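Side-chain contact in tRNA (Adenine(22)-N(1))-methyltransferase (Mycoplasma capricolum subsp. capricolum, PDB 6QE6), which probably methylates N1 of adenine 22 in tRNA, and is captured here with the cofactor product S-adenosyl-L-homocysteine bound: residues A[49-54]-A[77-82]. Numbering follows the deposited sequence.
Sequences LPIYLV and KNVEKF
One face of the F82 ring receives the gamma methyl of I51: CG2 of I51 stands 4.2 Å above the ring plane, displaced toward the rim, where CD2 of F82 is its nearest ring atom. The two side chains cross at about a right angle. I51 lies on helix 48-55 of the Rossmann-like methyltransferase fold; N78 and V79 lie on helix 69-81, and F82 comes directly after it in the chain. The two helices are linked through strand 59-66 and packed beside each other on the parallel part of the sheet. Within 49-54, I51 makes all the contacts, its CA lying 6.9 Å from the CA of V79. At chi1 -74°, CG1 of I51 sits beside the backbone N and CG2 opposite it, which sends the two branches to different partners: CG2 goes to the F82 ring and the longer branch to the last turn of helix 69-81. There CG1 of I51 lies 4.4 Å from CG2 of V79, a loose apolar contact, and I88 of strand 88-92 touches both residues. No hydrogen bond or salt bridge joins the segments, and the junction rests on apolar contacts. N78 is met through carbon as well; its side chain lies about 11 Å from the bound S-adenosyl-L-homocysteine, so the contact does not reach the cofactor. The closest approach of all is at the tip of the isoleucine, where CD1 of I51 comes within 3.8 Å of CB of N78.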
loop_
_atom_site.group_PDB
_atom_site.type_symbol
_atom_site.label_atom_id
_atom_site.label_comp_id
_atom_site.label_asym_id
_atom_site.label_seq_id
_atom_site.Cartn_x
_atom_site.Cartn_y
_atom_site.Cartn_z
ATOM N N LEU A 49 -7.260 -6.323 -11.357
ATOM C CA LEU A 49 -5.967 -5.660 -11.534
ATOM C C LEU A 49 -4.983 -6.530 -12.316
ATOM O O LEU A 49 -4.379 -6.024 -13.282
ATOM C CB LEU A 49 -5.402 -5.215 -10.179
ATOM C CG LEU A 49 -3.972 -4.649 -10.175
ATOM C CD1 LEU A 49 -3.886 -3.371 -10.987
ATOM C CD2 LEU A 49 -3.451 -4.392 -8.742
ATOM N N PRO A 50 -4.766 -7.814 -11.978
ATOM C CA PRO A 50 -3.939 -8.652 -12.868
ATOM C C PRO A 50 -4.436 -8.680 -14.301
ATOM O O PRO A 50 -3.625 -8.594 -15.232
ATOM C CB PRO A 50 -4.014 -10.038 -12.212
ATOM C CG PRO A 50 -4.200 -9.757 -10.776
ATOM C CD PRO A 50 -5.066 -8.513 -10.715
ATOM N N ILE A 51 -5.752 -8.803 -14.500
ATOM C CA ILE A 51 -6.319 -8.823 -15.847
ATOM C C ILE A 51 -5.989 -7.532 -16.586
ATOM O O ILE A 51 -5.485 -7.556 -17.713
ATOM C CB ILE A 51 -7.838 -9.077 -15.779
ATOM C CG1 ILE A 51 -8.113 -10.542 -15.425
ATOM C CG2 ILE A 51 -8.529 -8.688 -17.084
ATOM C CD1 ILE A 51 -9.483 -10.769 -14.852
ATOM N N TYR A 52 -6.250 -6.382 -15.959
ATOM C CA TYR A 52 -5.927 -5.102 -16.588
ATOM C C TYR A 52 -4.452 -5.026 -16.986
ATOM O O TYR A 52 -4.120 -4.641 -18.116
ATOM C CB TYR A 52 -6.273 -3.950 -15.645
ATOM C CG TYR A 52 -5.948 -2.592 -16.213
ATOM C CD1 TYR A 52 -6.920 -1.870 -16.905
ATOM C CD2 TYR A 52 -4.670 -2.026 -16.071
ATOM C CE1 TYR A 52 -6.652 -0.621 -17.447
ATOM C CE2 TYR A 52 -4.379 -0.764 -16.616
ATOM C CZ TYR A 52 -5.389 -0.066 -17.302
ATOM O OH TYR A 52 -5.162 1.181 -17.849
ATOM N N LEU A 53 -3.552 -5.378 -16.051
ATOM C CA LEU A 53 -2.116 -5.257 -16.296
ATOM C C LEU A 53 -1.666 -6.146 -17.450
ATOM O O LEU A 53 -0.835 -5.740 -18.272
ATOM C CB LEU A 53 -1.336 -5.603 -15.029
ATOM C CG LEU A 53 -1.418 -4.626 -13.856
ATOM C CD1 LEU A 53 -0.766 -5.253 -12.656
ATOM C CD2 LEU A 53 -0.744 -3.314 -14.205
ATOM N N VAL A 54 -2.202 -7.362 -17.529
ATOM C CA VAL A 54 -1.841 -8.235 -18.640
ATOM C C VAL A 54 -2.431 -7.712 -19.949
ATOM O O VAL A 54 -1.747 -7.666 -20.976
ATOM C CB VAL A 54 -2.280 -9.678 -18.342
ATOM C CG1 VAL A 54 -2.334 -10.496 -19.631
ATOM C CG2 VAL A 54 -1.313 -10.302 -17.343
ATOM N N LYS A 77 -12.688 -17.712 -13.195
ATOM C CA LYS A 77 -13.690 -17.533 -14.241
ATOM C C LYS A 77 -13.453 -16.242 -15.015
ATOM O O LYS A 77 -13.493 -16.238 -16.253
ATOM C CB LYS A 77 -15.098 -17.558 -13.639
ATOM C CG LYS A 77 -15.667 -18.968 -13.448
ATOM C CD LYS A 77 -17.119 -18.957 -12.952
ATOM C CE LYS A 77 -17.667 -20.384 -12.804
ATOM N NZ LYS A 77 -18.951 -20.474 -12.031
ATOM N N ASN A 78 -13.178 -15.142 -14.307
ATOM C CA ASN A 78 -12.850 -13.887 -14.985
ATOM C C ASN A 78 -11.643 -14.050 -15.910
ATOM O O ASN A 78 -11.661 -13.581 -17.056
ATOM C CB ASN A 78 -12.596 -12.784 -13.955
ATOM C CG ASN A 78 -13.858 -12.043 -13.570
ATOM O OD1 ASN A 78 -14.678 -11.705 -14.426
ATOM N ND2 ASN A 78 -14.026 -11.789 -12.273
ATOM N N VAL A 79 -10.576 -14.703 -15.421
ATOM C CA VAL A 79 -9.394 -14.956 -16.250
ATOM C C VAL A 79 -9.779 -15.766 -17.486
ATOM O O VAL A 79 -9.243 -15.555 -18.587
ATOM C CB VAL A 79 -8.294 -15.666 -15.425
ATOM C CG1 VAL A 79 -7.154 -16.137 -16.321
ATOM C CG2 VAL A 79 -7.758 -14.753 -14.342
ATOM N N GLU A 80 -10.724 -16.697 -17.326
ATOM C CA GLU A 80 -11.147 -17.518 -18.453
ATOM C C GLU A 80 -11.952 -16.706 -19.460
ATOM O O GLU A 80 -11.761 -16.856 -20.672
ATOM C CB GLU A 80 -11.943 -18.721 -17.951
ATOM C CG GLU A 80 -11.094 -19.973 -17.805
ATOM C CD GLU A 80 -11.372 -20.774 -16.538
ATOM O OE1 GLU A 80 -10.569 -21.687 -16.223
ATOM O OE2 GLU A 80 -12.393 -20.504 -15.867
ATOM N N LYS A 81 -12.831 -15.817 -18.985
ATOM C CA LYS A 81 -13.709 -15.112 -19.915
ATOM C C LYS A 81 -12.946 -14.104 -20.769
ATOM O O LYS A 81 -13.445 -13.698 -21.818
ATOM C CB LYS A 81 -14.858 -14.422 -19.158
ATOM C CG LYS A 81 -14.567 -12.982 -18.762
ATOM C CD LYS A 81 -15.359 -12.523 -17.537
ATOM C CE LYS A 81 -16.792 -12.106 -17.862
ATOM N NZ LYS A 81 -16.875 -11.101 -18.967
ATOM N N PHE A 82 -11.746 -13.693 -20.359
ATOM C CA PHE A 82 -10.908 -12.811 -21.168
ATOM C C PHE A 82 -9.819 -13.559 -21.921
ATOM O O PHE A 82 -9.063 -12.931 -22.669
ATOM C CB PHE A 82 -10.271 -11.721 -20.299
ATOM C CG PHE A 82 -11.261 -10.721 -19.761
ATOM C CD1 PHE A 82 -11.658 -9.629 -20.525
ATOM C CD2 PHE A 82 -11.786 -10.865 -18.491
ATOM C CE1 PHE A 82 -12.560 -8.712 -20.035
ATOM C CE2 PHE A 82 -12.699 -9.947 -18.005
ATOM C CZ PHE A 82 -13.079 -8.877 -18.777
#